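Local structure of glycosyl hydrolase (Streptomyces cattleya, 7LR8) at residues H193-Y198 and A212-I217; T221-W226 and V264-V269; L249-K254 and D294-W299. The protein probably hydrolyses the beta-1,4 bond between mannose and N-acetylglucosamine in the core of N-glycans, as a member of glycoside hydrolase family 5. The protein carries 1 engineered substitution. One frame throughout, in Å; residues are numbered along the deposited sequence.

Contact 1 of 3, residues H193-Y198 and A212-I217; sequences HLHAEY and AHSARI
His-195 carries the contact, its imidazole reaching from strand 194-196 to the C-terminal turn of helix 211-216. His-195 NE2 donates to His-213 O at 2.8 Å. The oxygen lies in the ring plane, yet the nitrogen stands well above the carbonyl plane, and Ile-217 N reaches the same oxygen from the opposite face. With CG between the backbone N and the carbonyl carbon (chi1 71°), the ring is carried off the strand and its far edge meets the helix; His-195 CD2 on that edge lies 3.3 Å from Ile-217 O. Ser-214 suits its place by being small: its CA comes within 3.5 Å of His-195 NE2. On the other side of the ring His-195 ND1 donates to Glu-197 OE1 at 2.6 Å, and OE1 accepts on its anti lone pair, away from OE2. Glu-197 bends at chi2 (-51°) to bring its carboxylate to the ring edge, while OE2 accepts from Asn-155 N. Two nearly in-plane bonds thus fix the ring's rotation, and the carboxylate would probably stabilise a protonated imidazole. Waters bridge the segments as well: one joins Glu-197 N to Ser-214 OG, one His-195 N to Ile-217 O and one His-195 O to Ser-214 O. This ties a strand of the (beta/alpha)8 barrel to the helix before the next strand, Glu-197 lying about 5 Å, side chain to side chain, from the engineered Ala-153 of the sugar-binding site.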
loop_
_atom_site.group_PDB
_atom_site.type_symbol
_atom_site.label_atom_id
_atom_site.label_comp_id
_atom_site.label_asym_id
_atom_site.label_seq_id
_atom_site.Cartn_x
_atom_site.Cartn_y
_atom_site.Cartn_z
ATOM N N HIS B 193 1.997 27.697 2.622
ATOM C CA HIS B 193 1.589 26.388 3.123
ATOM C C HIS B 193 0.092 26.395 3.392
ATOM O O HIS B 193 -0.418 27.284 4.088
ATOM C CB HIS B 193 2.363 26.003 4.389
ATOM C CG HIS B 193 3.847 26.072 4.215
ATOM N ND1 HIS B 193 4.503 25.413 3.194
ATOM C CD2 HIS B 193 4.799 26.744 4.909
ATOM C CE1 HIS B 193 5.801 25.665 3.282
ATOM N NE2 HIS B 193 6.004 26.476 4.307
ATOM N N LEU B 194 -0.597 25.397 2.850
ATOM C CA LEU B 194 -2.047 25.327 2.891
ATOM C C LEU B 194 -2.467 23.865 2.975
ATOM O O LEU B 194 -1.644 22.947 2.905
ATOM C CB LEU B 194 -2.663 25.973 1.643
ATOM C CG LEU B 194 -2.286 25.262 0.338
ATOM C CD1 LEU B 194 -3.478 25.190 -0.607
ATOM C CD2 LEU B 194 -1.114 25.958 -0.374
ATOM N N HIS B 195 -3.772 23.652 3.076
ATOM C CA HIS B 195 -4.357 22.329 2.948
ATOM C C HIS B 195 -5.487 22.437 1.935
ATOM O O HIS B 195 -5.978 23.532 1.651
ATOM C CB HIS B 195 -4.851 21.796 4.309
ATOM C CG HIS B 195 -6.062 22.501 4.831
ATOM N ND1 HIS B 195 -7.328 21.962 4.748
ATOM C CD2 HIS B 195 -6.202 23.700 5.443
ATOM C CE1 HIS B 195 -8.197 22.799 5.283
ATOM N NE2 HIS B 195 -7.539 23.860 5.716
ATOM N N ALA B 196 -5.879 21.295 1.364
ATOM C CA ALA B 196 -6.765 21.283 0.201
ATOM C C ALA B 196 -7.733 20.123 0.345
ATOM O O ALA B 196 -7.334 18.961 0.206
ATOM C CB ALA B 196 -5.976 21.157 -1.101
ATOM N N GLU B 197 -8.992 20.432 0.615
ATOM C CA GLU B 197 -9.999 19.411 0.883
ATOM C C GLU B 197 -11.016 19.353 -0.252
ATOM O O GLU B 197 -11.371 20.385 -0.834
ATOM C CB GLU B 197 -10.706 19.693 2.212
ATOM C CG GLU B 197 -9.753 20.035 3.382
ATOM C CD GLU B 197 -8.624 19.028 3.574
ATOM O OE1 GLU B 197 -7.547 19.418 4.088
ATOM O OE2 GLU B 197 -8.799 17.845 3.223
ATOM N N TYR B 198 -11.476 18.144 -0.575
ATOM C CA TYR B 198 -12.468 18.002 -1.637
ATOM C C TYR B 198 -13.840 18.468 -1.146
ATOM O O TYR B 198 -14.043 18.733 0.041
ATOM C CB TYR B 198 -12.494 16.569 -2.167
ATOM C CG TYR B 198 -13.514 15.627 -1.560
ATOM C CD1 TYR B 198 -13.278 14.998 -0.345
ATOM C CD2 TYR B 198 -14.694 15.324 -2.242
ATOM C CE1 TYR B 198 -14.202 14.114 0.199
ATOM C CE2 TYR B 198 -15.618 14.441 -1.712
ATOM C CZ TYR B 198 -15.364 13.840 -0.493
ATOM O OH TYR B 198 -16.299 12.963 0.020
ATOM N N ALA B 212 -14.928 26.292 7.629
ATOM C CA ALA B 212 -14.066 27.124 8.459
ATOM C C ALA B 212 -12.616 26.641 8.420
ATOM O O ALA B 212 -11.689 27.461 8.366
ATOM C CB ALA B 212 -14.593 27.148 9.892
ATOM N N HIS B 213 -12.395 25.317 8.452
ATOM C CA HIS B 213 -11.026 24.804 8.362
ATOM C C HIS B 213 -10.359 25.254 7.068
ATOM O O HIS B 213 -9.190 25.660 7.070
ATOM C CB HIS B 213 -10.994 23.275 8.423
ATOM C CG HIS B 213 -11.477 22.673 9.708
ATOM N ND1 HIS B 213 -12.083 21.435 9.750
ATOM C CD2 HIS B 213 -11.397 23.095 10.994
ATOM C CE1 HIS B 213 -12.386 21.135 10.999
ATOM N NE2 HIS B 213 -11.978 22.123 11.775
ATOM N N SER B 214 -11.080 25.158 5.945
ATOM C CA SER B 214 -10.486 25.483 4.651
ATOM C C SER B 214 -10.172 26.971 4.531
ATOM O O SER B 214 -9.156 27.356 3.938
ATOM C CB SER B 214 -11.424 25.047 3.524
ATOM O OG SER B 214 -11.390 23.635 3.362
ATOM N N ALA B 215 -11.028 27.825 5.088
ATOM C CA ALA B 215 -10.901 29.267 4.935
ATOM C C ALA B 215 -10.155 29.937 6.083
ATOM O O ALA B 215 -9.824 31.124 5.977
ATOM C CB ALA B 215 -12.295 29.903 4.788
ATOM N N ARG B 216 -9.870 29.222 7.169
ATOM C CA ARG B 216 -9.225 29.843 8.319
ATOM C C ARG B 216 -7.953 29.146 8.784
ATOM O O ARG B 216 -7.302 29.645 9.712
ATOM C CB ARG B 216 -10.213 29.933 9.494
ATOM C CG ARG B 216 -11.449 30.742 9.154
ATOM C CD ARG B 216 -12.508 30.688 10.246
ATOM N NE ARG B 216 -13.791 31.173 9.740
ATOM C CZ ARG B 216 -14.943 31.105 10.403
ATOM N NH1 ARG B 216 -14.990 30.569 11.618
ATOM N NH2 ARG B 216 -16.053 31.576 9.845
ATOM N N ILE B 217 -7.582 28.014 8.187
ATOM C CA ILE B 217 -6.328 27.328 8.474
ATOM C C ILE B 217 -5.524 27.260 7.182
ATOM O O ILE B 217 -6.081 26.960 6.120
ATOM C CB ILE B 217 -6.579 25.915 9.044
ATOM C CG1 ILE B 217 -7.490 25.977 10.273
ATOM C CG2 ILE B 217 -5.282 25.245 9.422
ATOM C CD1 ILE B 217 -7.793 24.612 10.869
HETATM O O HOH W 1 -8.055 25.356 2.107
HETATM O O HOH W 2 -5.381 26.222 3.479
HETATM O O HOH W 3 -9.652 23.266 1.320
#

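Contact 2 of 3, residues T221-W226 and V264-V269; sequences TAVHSW and VWLQEV. With BMA (beta-D-mannopyranose), chain D; NAG (2-acetamido-2-deoxy-beta-D-glucopyranose), chain C.
Thr-221 and Val-264 begin a parallel pairing in which Trp-265 N donates to Thr-221 O, Val-223 N to Trp-265 O and Gln-267 N to Val-223 O. The register slips by one at a beta bulge, beyond which Ser-225 N binds Glu-268 O. These are neighbouring strands, sixth and seventh, of the (beta/alpha)8 barrel, and the bulge brings Glu-268 beside His-224 at the sugar site. Among side-chain bonds, His-224 NE2 meets a lone pair of Gln-267 OE1 almost straight, at 2.9 Å and 179°. Trp-226 NE1 donates to Glu-268 OE1 at 2.8 Å, the carboxylate at the indole's edge and turned 72° from it. Glu-268 OE1 sits 3.3 Å from BMA C1, consistent with the nucleophile position of family 5 enzymes, and Arg-54 forms a salt bridge with OE2. In stacking, the carboxylate lies flat over the His-224 ring (planes 3° apart), with a CH-pi contact from CG. Trp-226 turns one face to BMA O5 and touches NAG C6 with CD1, 3.2 Å away. An alanine here would probably leave Glu-268 OE1 without this donor and the mannose without the ring face against its O5. Apolar packing pairs Val-223 CG2 with Leu-266 CD1, on the side facing helix 240-253.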
loop_
_atom_site.group_PDB
_atom_site.type_symbol
_atom_site.label_atom_id
_atom_site.label_comp_id
_atom_site.label_asym_id
_atom_site.label_seq_id
_atom_site.Cartn_x
_atom_site.Cartn_y
_atom_site.Cartn_z
ATOM N N THR B 221 -7.266 29.674 0.707
ATOM C CA THR B 221 -8.296 28.644 0.613
ATOM C C THR B 221 -8.149 27.912 -0.713
ATOM O O THR B 221 -8.107 28.547 -1.772
ATOM C CB THR B 221 -9.699 29.246 0.707
ATOM O OG1 THR B 221 -9.804 30.045 1.886
ATOM C CG2 THR B 221 -10.751 28.147 0.744
ATOM N N ALA B 222 -8.081 26.585 -0.664
ATOM C CA ALA B 222 -8.007 25.786 -1.877
ATOM C C ALA B 222 -9.362 25.149 -2.144
ATOM O O ALA B 222 -9.963 24.567 -1.237
ATOM C CB ALA B 222 -6.923 24.716 -1.766
ATOM N N VAL B 223 -9.851 25.282 -3.372
ATOM C CA VAL B 223 -11.071 24.600 -3.794
ATOM C C VAL B 223 -10.760 23.751 -5.019
ATOM O O VAL B 223 -9.921 24.109 -5.860
ATOM C CB VAL B 223 -12.225 25.584 -4.096
ATOM C CG1 VAL B 223 -12.669 26.289 -2.812
ATOM C CG2 VAL B 223 -11.810 26.592 -5.148
ATOM N N HIS B 224 -11.445 22.608 -5.104
ATOM C CA HIS B 224 -11.316 21.663 -6.207
ATOM C C HIS B 224 -12.697 21.500 -6.833
ATOM O O HIS B 224 -13.609 20.985 -6.177
ATOM C CB HIS B 224 -10.806 20.305 -5.714
ATOM C CG HIS B 224 -9.458 20.346 -5.058
ATOM N ND1 HIS B 224 -9.024 19.347 -4.210
ATOM C CD2 HIS B 224 -8.444 21.242 -5.134
ATOM C CE1 HIS B 224 -7.802 19.625 -3.792
ATOM N NE2 HIS B 224 -7.429 20.775 -4.330
ATOM N N SER B 225 -12.852 21.924 -8.097
ATOM C CA SER B 225 -14.171 22.017 -8.727
ATOM C C SER B 225 -14.386 20.872 -9.715
ATOM O O SER B 225 -13.728 20.812 -10.761
ATOM C CB SER B 225 -14.333 23.354 -9.436
ATOM O OG SER B 225 -15.620 23.411 -10.030
ATOM N N TRP B 226 -15.347 20.001 -9.411
ATOM C CA TRP B 226 -15.575 18.785 -10.193
ATOM C C TRP B 226 -17.067 18.604 -10.415
ATOM O O TRP B 226 -17.793 18.221 -9.488
ATOM C CB TRP B 226 -14.969 17.569 -9.488
ATOM C CG TRP B 226 -13.491 17.605 -9.554
ATOM C CD1 TRP B 226 -12.624 17.937 -8.548
ATOM C CD2 TRP B 226 -12.693 17.333 -10.703
ATOM N NE1 TRP B 226 -11.326 17.864 -9.002
ATOM C CE2 TRP B 226 -11.345 17.521 -10.332
ATOM C CE3 TRP B 226 -12.989 16.982 -12.020
ATOM C CZ2 TRP B 226 -10.294 17.320 -11.226
ATOM C CZ3 TRP B 226 -11.941 16.787 -12.915
ATOM C CH2 TRP B 226 -10.617 16.966 -12.519
ATOM N N VAL B 264 -8.323 32.879 -2.873
ATOM C CA VAL B 264 -8.906 31.555 -3.089
ATOM C C VAL B 264 -8.215 30.932 -4.294
ATOM O O VAL B 264 -8.216 31.509 -5.386
ATOM C CB VAL B 264 -10.426 31.615 -3.306
ATOM C CG1 VAL B 264 -10.998 30.192 -3.422
ATOM C CG2 VAL B 264 -11.097 32.360 -2.162
ATOM N N TRP B 265 -7.622 29.753 -4.094
ATOM C CA TRP B 265 -6.882 29.048 -5.139
ATOM C C TRP B 265 -7.781 27.966 -5.729
ATOM O O TRP B 265 -8.113 26.990 -5.053
ATOM C CB TRP B 265 -5.593 28.461 -4.560
ATOM C CG TRP B 265 -4.681 27.777 -5.555
ATOM C CD1 TRP B 265 -4.891 27.606 -6.901
ATOM C CD2 TRP B 265 -3.416 27.178 -5.270
ATOM N NE1 TRP B 265 -3.827 26.937 -7.463
ATOM C CE2 TRP B 265 -2.916 26.655 -6.477
ATOM C CE3 TRP B 265 -2.657 27.017 -4.094
ATOM C CZ2 TRP B 265 -1.682 26.008 -6.554
ATOM C CZ3 TRP B 265 -1.441 26.379 -4.176
ATOM C CH2 TRP B 265 -0.968 25.868 -5.389
ATOM N N LEU B 266 -8.196 28.139 -6.986
ATOM C CA LEU B 266 -8.870 27.051 -7.696
ATOM C C LEU B 266 -7.795 26.052 -8.095
ATOM O O LEU B 266 -7.218 26.113 -9.181
ATOM C CB LEU B 266 -9.634 27.585 -8.904
ATOM C CG LEU B 266 -10.342 26.514 -9.714
ATOM C CD1 LEU B 266 -11.437 25.839 -8.890
ATOM C CD2 LEU B 266 -10.934 27.164 -10.979
ATOM N N GLN B 267 -7.489 25.137 -7.174
ATOM C CA GLN B 267 -6.333 24.269 -7.287
ATOM C C GLN B 267 -6.597 23.021 -8.109
ATOM O O GLN B 267 -5.638 22.355 -8.520
ATOM C CB GLN B 267 -5.857 23.881 -5.878
ATOM C CG GLN B 267 -4.455 23.353 -5.816
ATOM C CD GLN B 267 -4.119 22.848 -4.434
ATOM O OE1 GLN B 267 -4.899 22.100 -3.840
ATOM N NE2 GLN B 267 -2.968 23.256 -3.908
ATOM N N GLU B 268 -7.865 22.697 -8.354
ATOM C CA GLU B 268 -8.244 21.690 -9.340
ATOM C C GLU B 268 -9.491 22.145 -10.066
ATOM O O GLU B 268 -10.451 22.601 -9.441
ATOM C CB GLU B 268 -8.547 20.321 -8.725
ATOM C CG GLU B 268 -7.344 19.650 -8.128
ATOM C CD GLU B 268 -7.706 18.356 -7.423
ATOM O OE1 GLU B 268 -8.857 17.885 -7.595
ATOM O OE2 GLU B 268 -6.838 17.829 -6.705
ATOM N N VAL B 269 -9.469 21.996 -11.386
ATOM C CA VAL B 269 -10.661 22.132 -12.216
ATOM C C VAL B 269 -10.383 21.308 -13.461
ATOM O O VAL B 269 -9.279 21.368 -14.015
ATOM C CB VAL B 269 -10.990 23.600 -12.557
ATOM C CG1 VAL B 269 -9.770 24.332 -13.150
ATOM C CG2 VAL B 269 -12.193 23.655 -13.534
HETATM C C1 BMA D . -9.799 14.740 -7.555
HETATM C C2 BMA D . -8.249 14.643 -7.721
HETATM C C3 BMA D . -7.898 13.257 -8.222
HETATM C C4 BMA D . -8.847 12.848 -9.431
HETATM C C5 BMA D . -9.707 14.052 -9.907
HETATM C C6 BMA D . -10.702 13.692 -10.988
HETATM O O2 BMA D . -7.571 14.882 -6.497
HETATM O O3 BMA D . -7.912 12.299 -7.134
HETATM O O4 BMA D . -8.040 12.401 -10.485
HETATM O O5 BMA D . -10.494 14.550 -8.809
HETATM O O6 BMA D . -11.600 12.700 -10.434
HETATM C C1 NAG C . -13.908 12.005 -5.566
HETATM C C2 NAG C . -12.829 11.078 -6.125
HETATM C C3 NAG C . -11.457 11.766 -6.085
HETATM C C4 NAG C . -11.511 13.149 -6.732
HETATM C C5 NAG C . -12.636 13.947 -6.070
HETATM C C6 NAG C . -12.852 15.334 -6.623
HETATM C C7 NAG C . -12.821 8.620 -5.937
HETATM C C8 NAG C . -12.805 7.453 -4.988
HETATM N N2 NAG C . -12.802 9.833 -5.373
HETATM O O1 NAG C . -15.148 11.405 -5.736
HETATM O O3 NAG C . -10.487 10.954 -6.733
HETATM O O4 NAG C . -10.240 13.773 -6.555
HETATM O O5 NAG C . -13.874 13.248 -6.253
HETATM O O6 NAG C . -13.803 16.046 -5.843
HETATM O O7 NAG C . -12.841 8.468 -7.158
HETATM O O HOH W 4 -9.443 16.535 -4.935
#

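Contact 3 of 3, residues L249-K254 and D294-W299; sequences LVELAK and DCPEVW
Lys-254 NZ donates to Pro-296 O at 2.6 Å, tying the C-terminal end of helix 240-253 to the loop that enters strand 298-304. Both belong to the (beta/alpha)8 barrel: the helix packs outside the sheet, and the strand is the eighth and last of the barrel. The lysine chain runs extended beyond CG, long enough to carry its ammonium across to the loop. That nitrogen stands above the plane of the carbonyl, and Pro-296 CD lies 3.8 Å from Lys-254 NZ. The ammonium is held a second time by Glu-251, whose OE2 is 2.8 Å from Lys-254 NZ, in a salt bridge from three residues earlier in the chain. Glu-251 can make it because its chain folds back at chi2 (-56°), and Glu-251 OE2 comes to rest 3.2 Å from Cys-295 CB, with SG alongside. Glu-297 OE1, 4.2 Å from Lys-254 NZ, adds a more distant opposite charge. Next to this polar group Val-250, with CG1 anti to the backbone N (chi1 165°), brings that methyl against Cys-295 CB and Val-298 CG2; the short, beta-branched valine and the small cysteine let the helix and the loop meet through single methyl and methylene groups. Farther out, Asp-294 is held by a salt bridge to Arg-395, and the other carboxylate oxygen, Glu-251 OE1, is hydrogen-bonded to Thr-397 OG1, at the start of strand 397-400 in a separate parallel sheet.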
loop_
_atom_site.group_PDB
_atom_site.type_symbol
_atom_site.label_atom_id
_atom_site.label_comp_id
_atom_site.label_asym_id
_atom_site.label_seq_id
_atom_site.Cartn_x
_atom_site.Cartn_y
_atom_site.Cartn_z
ATOM N N LEU B 249 -17.607 27.896 -6.193
ATOM C CA LEU B 249 -16.807 27.456 -5.052
ATOM C C LEU B 249 -15.881 28.571 -4.588
ATOM O O LEU B 249 -15.659 28.746 -3.382
ATOM C CB LEU B 249 -16.009 26.200 -5.404
ATOM C CG LEU B 249 -16.739 24.860 -5.414
ATOM C CD1 LEU B 249 -15.725 23.753 -5.665
ATOM C CD2 LEU B 249 -17.497 24.627 -4.107
ATOM N N VAL B 250 -15.342 29.344 -5.535
ATOM C CA VAL B 250 -14.468 30.463 -5.191
ATOM C C VAL B 250 -15.211 31.462 -4.314
ATOM O O VAL B 250 -14.731 31.853 -3.245
ATOM C CB VAL B 250 -13.922 31.128 -6.470
ATOM C CG1 VAL B 250 -13.315 32.513 -6.171
ATOM C CG2 VAL B 250 -12.904 30.221 -7.157
ATOM N N GLU B 251 -16.400 31.887 -4.754
ATOM C CA GLU B 251 -17.127 32.907 -4.007
ATOM C C GLU B 251 -17.738 32.338 -2.731
ATOM O O GLU B 251 -17.883 33.063 -1.741
ATOM C CB GLU B 251 -18.202 33.547 -4.888
ATOM C CG GLU B 251 -17.620 34.357 -6.033
ATOM C CD GLU B 251 -16.671 35.427 -5.545
ATOM O OE1 GLU B 251 -17.055 36.174 -4.618
ATOM O OE2 GLU B 251 -15.545 35.524 -6.092
ATOM N N LEU B 252 -18.106 31.053 -2.739
ATOM C CA LEU B 252 -18.633 30.430 -1.531
ATOM C C LEU B 252 -17.572 30.376 -0.444
ATOM O O LEU B 252 -17.849 30.682 0.722
ATOM C CB LEU B 252 -19.135 29.019 -1.847
ATOM C CG LEU B 252 -19.676 28.184 -0.683
ATOM C CD1 LEU B 252 -20.907 28.851 -0.099
ATOM C CD2 LEU B 252 -20.001 26.771 -1.140
ATOM N N ALA B 253 -16.350 29.990 -0.818
ATOM C CA ALA B 253 -15.281 29.813 0.160
ATOM C C ALA B 253 -14.969 31.116 0.887
ATOM O O ALA B 253 -14.540 31.097 2.048
ATOM C CB ALA B 253 -14.032 29.267 -0.535
ATOM N N LYS B 254 -15.208 32.251 0.233
ATOM C CA LYS B 254 -14.954 33.549 0.836
ATOM C C LYS B 254 -15.831 33.822 2.054
ATOM O O LYS B 254 -15.438 34.624 2.909
ATOM C CB LYS B 254 -15.159 34.651 -0.207
ATOM C CG LYS B 254 -14.111 34.631 -1.317
ATOM C CD LYS B 254 -14.370 35.688 -2.372
ATOM C CE LYS B 254 -13.265 35.659 -3.422
ATOM N NZ LYS B 254 -13.521 36.625 -4.507
ATOM N N ASP B 294 -13.698 36.177 -13.620
ATOM C CA ASP B 294 -14.594 37.260 -13.226
ATOM C C ASP B 294 -14.774 37.345 -11.704
ATOM O O ASP B 294 -15.617 38.111 -11.227
ATOM C CB ASP B 294 -15.952 37.085 -13.916
ATOM C CG ASP B 294 -16.797 38.342 -13.891
ATOM O OD1 ASP B 294 -16.257 39.444 -14.153
ATOM O OD2 ASP B 294 -18.015 38.216 -13.618
ATOM N N CYS B 295 -14.015 36.564 -10.947
ATOM C CA CYS B 295 -14.017 36.581 -9.491
ATOM C C CYS B 295 -12.741 37.232 -8.999
ATOM O O CYS B 295 -11.659 36.847 -9.460
ATOM C CB CYS B 295 -14.101 35.161 -8.931
ATOM S SG CYS B 295 -15.617 34.297 -9.323
ATOM N N PRO B 296 -12.810 38.212 -8.098
ATOM C CA PRO B 296 -11.582 38.832 -7.596
ATOM C C PRO B 296 -10.879 37.927 -6.598
ATOM O O PRO B 296 -11.459 36.985 -6.049
ATOM C CB PRO B 296 -12.073 40.118 -6.918
ATOM C CG PRO B 296 -13.546 40.205 -7.189
ATOM C CD PRO B 296 -14.009 38.821 -7.511
ATOM N N GLU B 297 -9.606 38.246 -6.348
ATOM C CA GLU B 297 -8.794 37.559 -5.334
ATOM C C GLU B 297 -8.674 36.064 -5.613
ATOM O O GLU B 297 -8.585 35.256 -4.689
ATOM C CB GLU B 297 -9.344 37.786 -3.921
ATOM C CG GLU B 297 -8.973 39.141 -3.319
ATOM C CD GLU B 297 -9.882 40.273 -3.769
ATOM O OE1 GLU B 297 -11.102 40.054 -3.896
ATOM O OE2 GLU B 297 -9.371 41.394 -3.983
ATOM N N VAL B 298 -8.671 35.680 -6.882
ATOM C CA VAL B 298 -8.359 34.302 -7.251
ATOM C C VAL B 298 -6.843 34.186 -7.277
ATOM O O VAL B 298 -6.174 34.893 -8.046
ATOM C CB VAL B 298 -8.959 33.939 -8.617
ATOM C CG1 VAL B 298 -8.396 32.603 -9.088
ATOM C CG2 VAL B 298 -10.492 33.915 -8.567
ATOM N N TRP B 299 -6.293 33.329 -6.415
ATOM C CA TRP B 299 -4.847 33.143 -6.400
ATOM C C TRP B 299 -4.362 32.588 -7.731
ATOM O O TRP B 299 -3.345 33.039 -8.274
ATOM C CB TRP B 299 -4.438 32.209 -5.259
ATOM C CG TRP B 299 -2.951 32.100 -5.089
ATOM C CD1 TRP B 299 -2.170 32.836 -4.254
ATOM C CD2 TRP B 299 -2.067 31.193 -5.770
ATOM N NE1 TRP B 299 -0.856 32.448 -4.362
ATOM C CE2 TRP B 299 -0.764 31.446 -5.293
ATOM C CE3 TRP B 299 -2.249 30.201 -6.738
ATOM C CZ2 TRP B 299 0.347 30.743 -5.754
ATOM C CZ3 TRP B 299 -1.144 29.500 -7.186
ATOM C CH2 TRP B 299 0.134 29.773 -6.695
#

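Overall arrangement
From the N terminus, contact 1 closes a short loop of 13 residues between strand 194-196 and helix 211-216. The chain then goes straight into strand 221-225, where contact 2 opens, so these two follow in series. Contact 2 spans 37 residues that include helix 240-253, whose end begins contact 3 before strand 264-269 closes contact 2; contact 3 closes only at strand 298-304. Contacts 2 and 3 therefore cross. Val-264 has backbone bonds to the 294-299 segment, and Ala-196 packs on Gln-267 inside the barrel. Contacts 1 and 3 thus each join a strand end to an outer helix, while contact 2 pairs two strands, with the sugar site at one end.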